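Local coordinates for isochorismatase family protein (Enterococcus faecalis, PDB 2A67) that is of unknown specific function but belongs to the isochorismatase family, related to nicotinamidases, and probably acts as a hydrolase, at residues Gln22-Pro27 with Leu144-Ile149; Leu104-Val109 with Phe113-Thr118; Thr118-His123 with Gln151-Ile156. All coordinates share one frame; numbering follows the deposited sequence.

From the N terminus, contact 1 opens first, at Gln22-Pro27, and closes on Leu144-Ile149, so it ties the turn entering helix 26-42 to the start of helix 146-157 across a long span of chain. Contact 2 lies entirely within that span and closes a short loop, folding helix 111-125 back on strand 103-109. Contact 3 begins where contact 2 ends, at the shared Thr118, and closes its loop at Gln151-Ile156, joining helix 111-125 to helix 146-157. Its second segment falls beyond that of contact 1, so contacts 1 and 3 cross. Contacts 2 and 3 also meet through Ile106 and Ile119 and through Leu104 and Ala122, while Leu23 touches Val109, linking contacts 1 and 2.

Contact 1 of 3, residues Gln22-Pro27 with Leu144-Ile149; sequences QLYRLP and LTAAQI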
ATOM      1  N   GLN D  22      -3.671 -23.339  -4.942  1.00 42.73           N
ATOM      2  CA  GLN D  22      -2.432 -23.185  -5.711  0.50 41.72           C
ATOM      3  C   GLN D  22      -2.239 -21.736  -6.164  1.00 40.54           C
ATOM      4  O   GLN D  22      -3.174 -21.107  -6.679  1.00 40.21           O
ATOM      5  CB  GLN D  22      -2.412 -24.110  -6.936  0.50 41.52           C
ATOM      6  CG  GLN D  22      -2.129 -25.565  -6.619  0.50 42.58           C
ATOM      7  CD  GLN D  22      -1.227 -26.227  -7.648  0.50 43.69           C
ATOM      8  OE1 GLN D  22      -1.545 -26.265  -8.842  0.50 44.41           O
ATOM      9  NE2 GLN D  22      -0.089 -26.760  -7.185  0.50 42.23           N
ATOM     10  N   LEU D  23      -1.038 -21.214  -5.960  1.00 39.04           N
ATOM     11  CA  LEU D  23      -0.658 -19.880  -6.465  1.00 37.13           C
ATOM     12  C   LEU D  23      -0.694 -19.836  -8.002  1.00 36.53           C
ATOM     13  O   LEU D  23      -0.252 -20.767  -8.656  1.00 37.42           O
ATOM     14  CB  LEU D  23       0.741 -19.529  -5.962  1.00 36.60           C
ATOM     15  CG  LEU D  23       0.842 -19.064  -4.505  1.00 35.34           C
ATOM     16  CD1 LEU D  23       2.292 -19.139  -4.055  1.00 32.05           C
ATOM     17  CD2 LEU D  23       0.295 -17.642  -4.322  1.00 34.22           C
ATOM     18  N   TYR D  24      -1.239 -18.760  -8.556  1.00 35.77           N
ATOM     19  CA  TYR D  24      -1.451 -18.595  -9.987  1.00 35.82           C
ATOM     20  C   TYR D  24      -0.128 -18.525 -10.779  1.00 35.34           C
ATOM     21  O   TYR D  24       0.739 -17.641 -10.532  1.00 33.97           O
ATOM     22  CB  TYR D  24      -2.272 -17.336 -10.223  1.00 35.98           C
ATOM     23  CG  TYR D  24      -2.624 -17.079 -11.665  1.00 37.08           C
ATOM     24  CD1 TYR D  24      -3.528 -17.912 -12.362  1.00 38.12           C
ATOM     25  CD2 TYR D  24      -2.058 -15.992 -12.354  1.00 38.13           C
ATOM     26  CE1 TYR D  24      -3.842 -17.662 -13.724  1.00 39.62           C
ATOM     27  CE2 TYR D  24      -2.381 -15.727 -13.685  1.00 38.00           C
ATOM     28  CZ  TYR D  24      -3.260 -16.559 -14.358  1.00 38.50           C
ATOM     29  OH  TYR D  24      -3.555 -16.280 -15.664  1.00 39.56           O
ATOM     30  N   ARG D  25       0.014 -19.486 -11.695  1.00 34.69           N
ATOM     31  CA  ARG D  25       1.166 -19.647 -12.557  1.00 34.44           C
ATOM     32  C   ARG D  25       2.503 -19.574 -11.834  1.00 34.62           C
ATOM     33  O   ARG D  25       3.432 -18.943 -12.334  1.00 34.33           O
ATOM     34  CB  ARG D  25       1.105 -18.637 -13.723  1.00 35.29           C
ATOM     35  CG  ARG D  25      -0.187 -18.778 -14.489  1.00 38.15           C
ATOM     36  CD  ARG D  25      -0.264 -17.990 -15.775  1.00 42.58           C
ATOM     37  NE  ARG D  25      -1.398 -18.504 -16.553  1.00 46.56           N
ATOM     38  CZ  ARG D  25      -1.921 -17.905 -17.621  1.00 48.94           C
ATOM     39  NH1 ARG D  25      -1.418 -16.757 -18.064  1.00 49.86           N
ATOM     40  NH2 ARG D  25      -2.962 -18.445 -18.241  1.00 48.94           N
ATOM     41  N   LEU D  26       2.612 -20.238 -10.684  1.00 34.01           N
ATOM     42  CA  LEU D  26       3.835 -20.231  -9.872  1.00 34.07           C
ATOM     43  C   LEU D  26       5.078 -20.804 -10.545  1.00 34.47           C
ATOM     44  O   LEU D  26       6.187 -20.241 -10.379  1.00 35.65           O
ATOM     45  CB  LEU D  26       3.614 -20.927  -8.519  1.00 34.35           C
ATOM     46  CG  LEU D  26       4.750 -20.779  -7.484  1.00 34.81           C
ATOM     47  CD1 LEU D  26       4.964 -19.314  -7.056  1.00 34.66           C
ATOM     48  CD2 LEU D  26       4.562 -21.700  -6.291  1.00 35.08           C
ATOM     49  N   PRO D  27       4.946 -21.957 -11.256  1.00 34.44           N
ATOM     50  CA  PRO D  27       6.163 -22.452 -11.925  1.00 33.72           C
ATOM     51  C   PRO D  27       6.876 -21.384 -12.753  1.00 32.74           C
ATOM     52  O   PRO D  27       8.077 -21.234 -12.589  1.00 32.80           O
ATOM     53  CB  PRO D  27       5.646 -23.594 -12.811  1.00 34.35           C
ATOM     54  CG  PRO D  27       4.439 -24.130 -12.034  1.00 34.97           C
ATOM     55  CD  PRO D  27       3.800 -22.881 -11.431  1.00 33.63           C
ATOM     56  N   LEU D 144     -12.647 -12.309  -6.944  1.00 35.65           N
ATOM     57  CA  LEU D 144     -11.880 -11.947  -8.119  1.00 34.03           C
ATOM     58  C   LEU D 144     -10.911 -13.083  -8.359  1.00 33.77           C
ATOM     59  O   LEU D 144     -10.492 -13.733  -7.414  1.00 34.18           O
ATOM     60  CB  LEU D 144     -11.083 -10.665  -7.822  1.00 34.08           C
ATOM     61  CG  LEU D 144     -11.396  -9.238  -8.301  1.00 35.04           C
ATOM     62  CD1 LEU D 144     -12.812  -8.943  -8.674  1.00 32.54           C
ATOM     63  CD2 LEU D 144     -10.812  -8.140  -7.340  1.00 32.74           C
ATOM     64  N   THR D 145     -10.566 -13.354  -9.615  1.00 32.35           N
ATOM     65  CA  THR D 145      -9.564 -14.395  -9.890  1.00 32.13           C
ATOM     66  C   THR D 145      -8.180 -13.820  -9.600  1.00 31.89           C
ATOM     67  O   THR D 145      -8.033 -12.599  -9.550  1.00 31.31           O
ATOM     68  CB  THR D 145      -9.570 -14.798 -11.370  1.00 32.18           C
ATOM     69  OG1 THR D 145      -9.356 -13.628 -12.178  1.00 29.19           O
ATOM     70  CG2 THR D 145     -10.908 -15.464 -11.752  1.00 31.43           C
ATOM     71  N   ALA D 146      -7.183 -14.691  -9.440  1.00 32.12           N
ATOM     72  CA  ALA D 146      -5.777 -14.286  -9.317  1.00 32.24           C
ATOM     73  C   ALA D 146      -5.370 -13.378 -10.461  1.00 32.03           C
ATOM     74  O   ALA D 146      -4.740 -12.356 -10.224  1.00 30.48           O
ATOM     75  CB  ALA D 146      -4.877 -15.482  -9.293  1.00 32.83           C
ATOM     76  N   ALA D 147      -5.767 -13.744 -11.684  1.00 31.45           N
ATOM     77  CA  ALA D 147      -5.496 -12.930 -12.886  1.00 31.29           C
ATOM     78  C   ALA D 147      -6.016 -11.467 -12.776  1.00 30.96           C
ATOM     79  O   ALA D 147      -5.330 -10.518 -13.139  1.00 29.94           O
ATOM     80  CB  ALA D 147      -6.068 -13.615 -14.118  1.00 31.22           C
ATOM     81  N   GLN D 148      -7.230 -11.287 -12.258  1.00 30.34           N
ATOM     82  CA  GLN D 148      -7.831  -9.957 -12.122  1.00 29.26           C
ATOM     83  C   GLN D 148      -7.140  -9.137 -11.035  1.00 29.41           C
ATOM     84  O   GLN D 148      -6.938  -7.911 -11.191  1.00 29.00           O
ATOM     85  CB  GLN D 148      -9.315 -10.083 -11.739  1.00 29.75           C
ATOM     86  CG  GLN D 148     -10.244 -10.618 -12.811  1.00 29.39           C
ATOM     87  CD  GLN D 148     -11.658 -10.710 -12.293  1.00 29.01           C
ATOM     88  OE1 GLN D 148     -11.950 -11.521 -11.419  1.00 31.18           O
ATOM     89  NE2 GLN D 148     -12.530  -9.856 -12.789  1.00 27.84           N
ATOM     90  N   ILE D 149      -6.802  -9.811  -9.933  1.00 29.06           N
ATOM     91  CA  ILE D 149      -6.066  -9.195  -8.805  1.00 29.16           C
ATOM     92  C   ILE D 149      -4.678  -8.723  -9.238  1.00 29.85           C
ATOM     93  O   ILE D 149      -4.273  -7.593  -8.925  1.00 29.94           O
ATOM     94  CB  ILE D 149      -5.922 -10.135  -7.577  1.00 29.74           C
ATOM     95  CG1 ILE D 149      -7.305 -10.530  -7.010  1.00 29.77           C
ATOM     96  CG2 ILE D 149      -5.019  -9.444  -6.468  1.00 27.82           C
ATOM     97  CD1 ILE D 149      -7.242 -11.782  -6.122  1.00 27.78           C
TER
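Tyr24 meets helix 146-157 at its first turn, lying alongside the methyl groups of Ala146 and Ala147. The tightest approach is at the root of the side chain, where Tyr24 CB is 3.3 Å from Ala146 CB. The same methyl carbon then sits oblique to the ring, 3.6 Å from Tyr24 CG. Further out, Ala147 CB lies 4.0 Å from Tyr24 OH, and the backbone N of Ala147 lies over one ring face. Tyr24 CG is anti to the backbone N (chi1 -177°), which swings the ring along the helix start and brings it past both alanines in turn. On the opposite face, Arg25 CG lies 3.7 Å above the plane of the Tyr24 ring, over its centre, and the guanidinium of Arg25 has Tyr24 OH over its centre, so the ring is held between its own neighbour and the helix. The two segments are both helix starts: Arg25 is the N-cap of helix 26-42, and Thr145 is the N-cap of helix 146-157, where it forms a capping box with Gln148. In that box, Gln148 N donates to Thr145 OG1 (3.2 Å), while Thr145 N donates to a lone pair of Gln148 OE1 in the carbonyl plane, at 2.9 Å and an N-H...O angle of 163°. The reciprocal pair fixes the first turn that presents the alanine methyls to the tyrosine. Ala146 N is bonded in addition to Asp140 OD1, and the carbonyl of Tyr24 is held by Ser137 OG.

Contact 2 of 3, residues Leu104-Val109 with Phe113-Thr118; sequences LEIAGV and FCVDTT
Segment 104-109, on strand 103-109, and the helical segment 113-118 run nearly antiparallel, their N-to-C directions 152° apart and their axes approaching to 7.1 Å. The closest CA pair is Val109 and Val115, at 6.0 Å, so the helix comes nearest to the last residues of the strand segment. Gly108 adopts backbone angles at which a beta carbon would collide with the Ala107 carbonyl oxygen, so that the backbone itself calls for glycine. Val115 carries the contact: its CG2 lies 3.3 Å from Gly108 C and 3.4 Å from Val109 N, resting on the peptide group that joins them. With CG1 anti to the backbone N (chi1 -179°), the two methyls divide the work, CG2 reaching this peptide while CG1 faces Ile106 CG2 at a looser 4.3 Å. Cys114 CB approaches Val109 O at 4.0 Å, a marginal touch. No hydrogen bond joins the segments; within the helix, two threonine hydroxyls bend back onto carbonyls four residues earlier. Thr117 OG1 donates to Phe113 O from well above the carbonyl plane, and Thr118 OG1 donates to Cys114 O at 2.6 Å. Each carbonyl thereby takes a second donor beside the backbone N-H, next to the wider pi-type turn at 113-115. Outside the pair, Val115 also packs on Met131 and on Trp157. Strand 103-109, helix 111-125 and strand 128-137 form a beta-alpha-beta unit of the parallel sheet, and Cys114, which packs on Asp11, stands near the N terminus of its helix, a place consistent with that of the nucleophilic cysteine of nicotinamidase-like members of the family, so a similar role is possible but not established.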
ATOM      1  N   LEU D 104      15.466  -1.132  -5.333  1.00 24.74           N
ATOM      2  CA  LEU D 104      14.958  -2.451  -4.970  1.00 25.08           C
ATOM      3  C   LEU D 104      14.214  -2.960  -6.163  1.00 24.39           C
ATOM      4  O   LEU D 104      13.297  -2.299  -6.636  1.00 25.09           O
ATOM      5  CB  LEU D 104      13.902  -2.314  -3.816  1.00 24.29           C
ATOM      6  CG  LEU D 104      14.483  -1.796  -2.505  1.00 26.29           C
ATOM      7  CD1 LEU D 104      13.358  -1.558  -1.465  1.00 25.09           C
ATOM      8  CD2 LEU D 104      15.556  -2.832  -2.010  1.00 26.86           C
ATOM      9  N   GLU D 105      14.579  -4.149  -6.615  1.00 24.90           N
ATOM     10  CA  GLU D 105      13.782  -4.895  -7.602  1.00 26.40           C
ATOM     11  C   GLU D 105      12.953  -5.937  -6.838  1.00 26.19           C
ATOM     12  O   GLU D 105      13.498  -6.862  -6.256  1.00 27.26           O
ATOM     13  CB  GLU D 105      14.666  -5.619  -8.643  1.00 26.13           C
ATOM     14  CG  GLU D 105      13.834  -6.330  -9.720  1.00 26.68           C
ATOM     15  CD  GLU D 105      14.693  -6.976 -10.821  1.00 29.10           C
ATOM     16  OE1 GLU D 105      15.876  -6.560 -11.025  1.00 26.99           O
ATOM     17  OE2 GLU D 105      14.147  -7.870 -11.497  1.00 27.97           O
ATOM     18  N   ILE D 106      11.638  -5.820  -6.907  1.00 26.91           N
ATOM     19  CA  ILE D 106      10.749  -6.582  -6.022  1.00 26.41           C
ATOM     20  C   ILE D 106       9.971  -7.678  -6.737  1.00 26.96           C
ATOM     21  O   ILE D 106       9.445  -7.490  -7.837  1.00 25.55           O
ATOM     22  CB  ILE D 106       9.789  -5.592  -5.295  1.00 26.52           C
ATOM     23  CG1 ILE D 106      10.619  -4.657  -4.394  1.00 26.72           C
ATOM     24  CG2 ILE D 106       8.729  -6.356  -4.396  1.00 26.40           C
ATOM     25  CD1 ILE D 106       9.959  -3.344  -3.974  1.00 27.05           C
ATOM     26  N   ALA D 107       9.848  -8.831  -6.082  1.00 26.32           N
ATOM     27  CA  ALA D 107       9.037  -9.943  -6.583  1.00 26.40           C
ATOM     28  C   ALA D 107       8.480 -10.666  -5.340  1.00 26.24           C
ATOM     29  O   ALA D 107       9.010 -10.488  -4.229  1.00 25.54           O
ATOM     30  CB  ALA D 107       9.917 -10.903  -7.436  1.00 26.23           C
ATOM     31  N   GLY D 108       7.375 -11.380  -5.513  1.00 27.02           N
ATOM     32  CA  GLY D 108       6.951 -12.352  -4.467  1.00 27.29           C
ATOM     33  C   GLY D 108       5.480 -12.583  -4.487  1.00 27.28           C
ATOM     34  O   GLY D 108       4.818 -12.338  -5.488  1.00 24.99           O
ATOM     35  N   VAL D 109       4.970 -13.031  -3.333  1.00 28.39           N
ATOM     36  CA  VAL D 109       3.571 -13.388  -3.112  1.00 29.01           C
ATOM     37  C   VAL D 109       3.227 -12.916  -1.691  1.00 28.95           C
ATOM     38  O   VAL D 109       4.141 -12.739  -0.876  1.00 28.99           O
ATOM     39  CB  VAL D 109       3.360 -14.957  -3.210  1.00 30.78           C
ATOM     40  CG1 VAL D 109       3.866 -15.504  -4.590  1.00 28.31           C
ATOM     41  CG2 VAL D 109       4.141 -15.651  -2.088  1.00 29.88           C
ATOM     42  N   PHE D 113      -1.249  -8.427  -0.983  1.00 26.44           N
ATOM     43  CA  PHE D 113      -0.976  -8.306   0.438  1.00 27.79           C
ATOM     44  C   PHE D 113       0.464  -7.854   0.652  1.00 26.74           C
ATOM     45  O   PHE D 113       0.726  -6.685   0.535  1.00 27.77           O
ATOM     46  CB  PHE D 113      -1.311  -9.611   1.175  1.00 28.03           C
ATOM     47  CG  PHE D 113      -2.774  -9.983   1.109  1.00 27.79           C
ATOM     48  CD1 PHE D 113      -3.735  -9.200   1.745  1.00 26.82           C
ATOM     49  CD2 PHE D 113      -3.190 -11.107   0.405  1.00 30.31           C
ATOM     50  CE1 PHE D 113      -5.158  -9.544   1.710  1.00 30.46           C
ATOM     51  CE2 PHE D 113      -4.584 -11.467   0.371  1.00 30.35           C
ATOM     52  CZ  PHE D 113      -5.560 -10.663   1.024  1.00 30.83           C
ATOM     53  N   CYS D 114       1.373  -8.782   0.920  1.00 27.58           N
ATOM     54  CA  CYS D 114       2.740  -8.470   1.320  1.00 29.85           C
ATOM     55  C   CYS D 114       3.531  -7.751   0.231  1.00 26.25           C
ATOM     56  O   CYS D 114       4.410  -6.943   0.551  1.00 25.73           O
ATOM     57  CB  CYS D 114       3.524  -9.742   1.646  1.00 31.28           C
ATOM     58  SG  CYS D 114       2.640 -10.978   2.702  1.00 47.06           S
ATOM     59  N   VAL D 115       3.249  -8.076  -1.019  1.00 25.22           N
ATOM     60  CA  VAL D 115       3.979  -7.465  -2.132  1.00 25.34           C
ATOM     61  C   VAL D 115       3.521  -5.999  -2.288  1.00 25.34           C
ATOM     62  O   VAL D 115       4.355  -5.072  -2.278  1.00 26.20           O
ATOM     63  CB  VAL D 115       3.823  -8.291  -3.483  1.00 26.52           C
ATOM     64  CG1 VAL D 115       4.616  -7.658  -4.616  1.00 25.38           C
ATOM     65  CG2 VAL D 115       4.319  -9.731  -3.302  1.00 25.58           C
ATOM     66  N   ASP D 116       2.207  -5.805  -2.455  1.00 23.63           N
ATOM     67  CA  ASP D 116       1.671  -4.466  -2.562  1.00 24.10           C
ATOM     68  C   ASP D 116       2.114  -3.574  -1.424  1.00 24.00           C
ATOM     69  O   ASP D 116       2.582  -2.442  -1.632  1.00 23.49           O
ATOM     70  CB  ASP D 116       0.140  -4.513  -2.694  1.00 21.59           C
ATOM     71  CG  ASP D 116      -0.468  -3.174  -2.897  1.00 24.45           C
ATOM     72  OD1 ASP D 116      -0.387  -2.374  -1.955  1.00 27.96           O
ATOM     73  OD2 ASP D 116      -1.043  -2.873  -3.983  1.00 24.46           O
ATOM     74  N   THR D 117       2.029  -4.088  -0.201  1.00 23.53           N
ATOM     75  CA  THR D 117       2.402  -3.277   0.948  1.00 22.58           C
ATOM     76  C   THR D 117       3.864  -2.911   0.938  1.00 22.79           C
ATOM     77  O   THR D 117       4.213  -1.782   1.202  1.00 24.62           O
ATOM     78  CB  THR D 117       2.072  -4.032   2.302  1.00 23.37           C
ATOM     79  OG1 THR D 117       0.740  -4.588   2.193  1.00 25.58           O
ATOM     80  CG2 THR D 117       2.085  -3.024   3.471  1.00 23.53           C
ATOM     81  N   THR D 118       4.739  -3.867   0.697  1.00 23.24           N
ATOM     82  CA  THR D 118       6.181  -3.609   0.729  1.00 25.75           C
ATOM     83  C   THR D 118       6.616  -2.560  -0.401  1.00 24.96           C
ATOM     84  O   THR D 118       7.480  -1.735  -0.171  1.00 26.26           O
ATOM     85  CB  THR D 118       6.924  -4.951   0.592  1.00 26.37           C
ATOM     86  OG1 THR D 118       6.463  -5.821   1.672  1.00 29.76           O
ATOM     87  CG2 THR D 118       8.481  -4.766   0.665  1.00 26.90           C
TER

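Contact 3 of 3, residues Thr118-His123 with Gln151-Ile156; sequences TIRMAH and QHHEAI
Helix 111-125 and helix 146-157 of the alpha/beta fold face each other here. Between segments 118-123 and 151-156, Arg120 supplies every contact from the first, bridging backbones whose nearest CA atoms, those of Arg120 and Ile156, are 10.3 Å apart. The chain of Arg120 is extended from CG to NE, and this length carries its guanidinium to the other helix. There Arg120 NH2 lies 3.8 Å from Ile156 CD1, which stands oblique to the guanidinium plane, and Arg120 NH1 lies 4.1 Å from Ile156 CG2. At the guanidinium edge, near its plane, sits His153 CD2, 4.3 Å from Arg120 NH2. No hydrogen bond spans the two segments: CD1 and CG2 of Ile156 lie against the guanidinium, whose polar partners lie elsewhere. This packing belongs to the subunit interface, since Arg120 NE forms salt bridges with Asp116 OD1 of its own helix and with Asp116 OD1 of the second subunit, and NH1 bonds to Thr117 OG1 and Glu112 O of that subunit. With CG1 anti to the carbonyl carbon (chi1 -64°) and CD1 extended beyond it (chi2 169°), Ile156 CD1 also lies 3.8 Å above the His152 ring plane, offset toward the rim. The ring of His153 is tethered by its ND1 to Ile149 O.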
ATOM      1  N   THR D 118       4.739  -3.867   0.697  1.00 23.24           N
ATOM      2  CA  THR D 118       6.181  -3.609   0.729  1.00 25.75           C
ATOM      3  C   THR D 118       6.616  -2.560  -0.401  1.00 24.96           C
ATOM      4  O   THR D 118       7.480  -1.735  -0.171  1.00 26.26           O
ATOM      5  CB  THR D 118       6.924  -4.951   0.592  1.00 26.37           C
ATOM      6  OG1 THR D 118       6.463  -5.821   1.672  1.00 29.76           O
ATOM      7  CG2 THR D 118       8.481  -4.766   0.665  1.00 26.90           C
ATOM      8  N   ILE D 119       5.931  -2.587  -1.533  1.00 24.73           N
ATOM      9  CA  ILE D 119       6.167  -1.649  -2.686  1.00 25.35           C
ATOM     10  C   ILE D 119       5.767  -0.216  -2.277  1.00 25.25           C
ATOM     11  O   ILE D 119       6.579   0.686  -2.362  1.00 25.45           O
ATOM     12  CB  ILE D 119       5.388  -2.093  -3.923  1.00 24.88           C
ATOM     13  CG1 ILE D 119       6.068  -3.335  -4.537  1.00 22.45           C
ATOM     14  CG2 ILE D 119       5.294  -0.925  -4.994  1.00 24.82           C
ATOM     15  CD1 ILE D 119       5.157  -3.992  -5.604  1.00 20.27           C
ATOM     16  N   ARG D 120       4.557  -0.051  -1.740  1.00 24.82           N
ATOM     17  CA  ARG D 120       4.063   1.258  -1.242  1.00 25.47           C
ATOM     18  C   ARG D 120       4.921   1.770  -0.115  1.00 25.65           C
ATOM     19  O   ARG D 120       5.281   2.949  -0.110  1.00 26.05           O
ATOM     20  CB  ARG D 120       2.588   1.191  -0.813  1.00 25.93           C
ATOM     21  CG  ARG D 120       1.711   0.696  -1.977  1.00 24.61           C
ATOM     22  CD  ARG D 120       0.291   1.171  -1.871  1.00 22.43           C
ATOM     23  NE  ARG D 120      -0.596   0.235  -2.603  1.00 21.67           N
ATOM     24  CZ  ARG D 120      -1.689   0.592  -3.279  1.00 21.78           C
ATOM     25  NH1 ARG D 120      -2.078   1.879  -3.360  1.00 20.45           N
ATOM     26  NH2 ARG D 120      -2.416  -0.352  -3.882  1.00 21.99           N
HETATM   27  N   MSE D 121       5.312   0.878   0.793  1.00 23.46           N
HETATM   28  CA  MSE D 121       6.245   1.268   1.862  1.00 24.75           C
HETATM   29  C   MSE D 121       7.656   1.684   1.349  1.00 23.71           C
HETATM   30  O   MSE D 121       8.194   2.690   1.777  1.00 22.19           O
HETATM   31  CB  MSE D 121       6.338   0.129   2.904  1.00 26.48           C
HETATM   32  CG  MSE D 121       7.100   0.503   4.135  1.00 33.49           C
HETATM   33 SE   MSE D 121       6.128   1.765   5.369  1.00 49.44          SE
HETATM   34  CE  MSE D 121       4.652   1.537   4.887  1.00 18.97           C
ATOM     35  N   ALA D 122       8.264   0.843   0.530  1.00 22.62           N
ATOM     36  CA  ALA D 122       9.592   1.073   0.051  1.00 22.95           C
ATOM     37  C   ALA D 122       9.562   2.403  -0.721  1.00 22.31           C
ATOM     38  O   ALA D 122      10.442   3.198  -0.525  1.00 23.71           O
ATOM     39  CB  ALA D 122       9.994  -0.052  -0.877  1.00 22.85           C
ATOM     40  N   HIS D 123       8.565   2.630  -1.570  1.00 21.83           N
ATOM     41  CA  HIS D 123       8.510   3.904  -2.338  1.00 23.96           C
ATOM     42  C   HIS D 123       8.420   5.068  -1.320  1.00 24.92           C
ATOM     43  O   HIS D 123       9.085   6.143  -1.401  1.00 22.04           O
ATOM     44  CB  HIS D 123       7.262   3.927  -3.231  1.00 22.79           C
ATOM     45  CG  HIS D 123       7.011   5.289  -3.816  1.00 25.24           C
ATOM     46  ND1 HIS D 123       6.332   6.296  -3.142  1.00 21.24           N
ATOM     47  CD2 HIS D 123       7.474   5.845  -4.962  1.00 26.02           C
ATOM     48  CE1 HIS D 123       6.335   7.393  -3.893  1.00 29.47           C
ATOM     49  NE2 HIS D 123       7.034   7.148  -4.991  1.00 22.90           N
ATOM     50  N   GLN D 151      -3.651  -8.173 -12.435  1.00 31.45           N
ATOM     51  CA  GLN D 151      -3.860  -7.059 -13.365  1.00 33.76           C
ATOM     52  C   GLN D 151      -4.095  -5.714 -12.627  1.00 31.94           C
ATOM     53  O   GLN D 151      -3.474  -4.663 -12.924  1.00 30.54           O
ATOM     54  CB  GLN D 151      -5.023  -7.413 -14.307  1.00 33.75           C
ATOM     55  CG  GLN D 151      -5.510  -6.331 -15.235  1.00 37.98           C
ATOM     56  CD  GLN D 151      -6.787  -6.773 -16.025  1.00 40.57           C
ATOM     57  OE1 GLN D 151      -7.864  -7.106 -15.444  1.00 44.41           O
ATOM     58  NE2 GLN D 151      -6.655  -6.789 -17.381  1.00 48.88           N
ATOM     59  N   HIS D 152      -5.012  -5.752 -11.671  1.00 28.63           N
ATOM     60  CA  HIS D 152      -5.371  -4.575 -10.892  1.00 27.77           C
ATOM     61  C   HIS D 152      -4.173  -3.930 -10.184  1.00 26.43           C
ATOM     62  O   HIS D 152      -3.982  -2.743 -10.316  1.00 27.32           O
ATOM     63  CB  HIS D 152      -6.445  -4.954  -9.853  1.00 26.48           C
ATOM     64  CG  HIS D 152      -6.899  -3.818  -8.978  1.00 26.27           C
ATOM     65  ND1 HIS D 152      -7.532  -2.691  -9.468  1.00 23.89           N
ATOM     66  CD2 HIS D 152      -6.863  -3.675  -7.626  1.00 25.57           C
ATOM     67  CE1 HIS D 152      -7.894  -1.918  -8.450  1.00 25.04           C
ATOM     68  NE2 HIS D 152      -7.477  -2.486  -7.326  1.00 23.97           N
ATOM     69  N   HIS D 153      -3.414  -4.703  -9.422  1.00 26.05           N
ATOM     70  CA  HIS D 153      -2.377  -4.141  -8.567  1.00 26.35           C
ATOM     71  C   HIS D 153      -1.153  -3.726  -9.391  1.00 26.64           C
ATOM     72  O   HIS D 153      -0.553  -2.688  -9.148  1.00 28.14           O
ATOM     73  CB  HIS D 153      -1.984  -5.137  -7.473  1.00 25.45           C
ATOM     74  CG  HIS D 153      -2.927  -5.120  -6.305  1.00 27.49           C
ATOM     75  ND1 HIS D 153      -4.117  -5.818  -6.298  1.00 30.69           N
ATOM     76  CD2 HIS D 153      -2.908  -4.405  -5.163  1.00 24.74           C
ATOM     77  CE1 HIS D 153      -4.794  -5.534  -5.192  1.00 27.15           C
ATOM     78  NE2 HIS D 153      -4.085  -4.669  -4.497  1.00 32.07           N
ATOM     79  N   GLU D 154      -0.772  -4.543 -10.361  1.00 27.53           N
ATOM     80  CA  GLU D 154       0.349  -4.217 -11.233  1.00 29.55           C
ATOM     81  C   GLU D 154       0.096  -2.941 -11.999  1.00 28.49           C
ATOM     82  O   GLU D 154       1.005  -2.143 -12.205  1.00 28.37           O
ATOM     83  CB  GLU D 154       0.693  -5.428 -12.130  1.00 30.56           C
ATOM     84  CG  GLU D 154       1.358  -6.513 -11.309  1.00 31.99           C
ATOM     85  CD  GLU D 154       1.984  -7.678 -12.129  1.00 33.90           C
ATOM     86  OE1 GLU D 154       1.839  -7.648 -13.345  1.00 34.76           O
ATOM     87  OE2 GLU D 154       2.536  -8.654 -11.507  1.00 38.49           O
ATOM     88  N   ALA D 155      -1.156  -2.707 -12.395  1.00 28.13           N
ATOM     89  CA  ALA D 155      -1.488  -1.424 -13.057  1.00 28.17           C
ATOM     90  C   ALA D 155      -1.382  -0.235 -12.105  1.00 27.69           C
ATOM     91  O   ALA D 155      -0.994   0.873 -12.512  1.00 25.85           O
ATOM     92  CB  ALA D 155      -2.881  -1.465 -13.690  1.00 30.12           C
ATOM     93  N   ILE D 156      -1.734  -0.439 -10.836  1.00 26.56           N
ATOM     94  CA  ILE D 156      -1.531   0.638  -9.848  1.00 25.08           C
ATOM     95  C   ILE D 156      -0.024   0.942  -9.638  1.00 25.26           C
ATOM     96  O   ILE D 156       0.377   2.092  -9.532  1.00 25.25           O
ATOM     97  CB  ILE D 156      -2.119   0.259  -8.482  1.00 24.79           C
ATOM     98  CG1 ILE D 156      -3.658   0.091  -8.562  1.00 24.82           C
ATOM     99  CG2 ILE D 156      -1.737   1.325  -7.415  1.00 23.33           C
ATOM    100  CD1 ILE D 156      -4.219  -0.539  -7.274  1.00 24.01           C
TER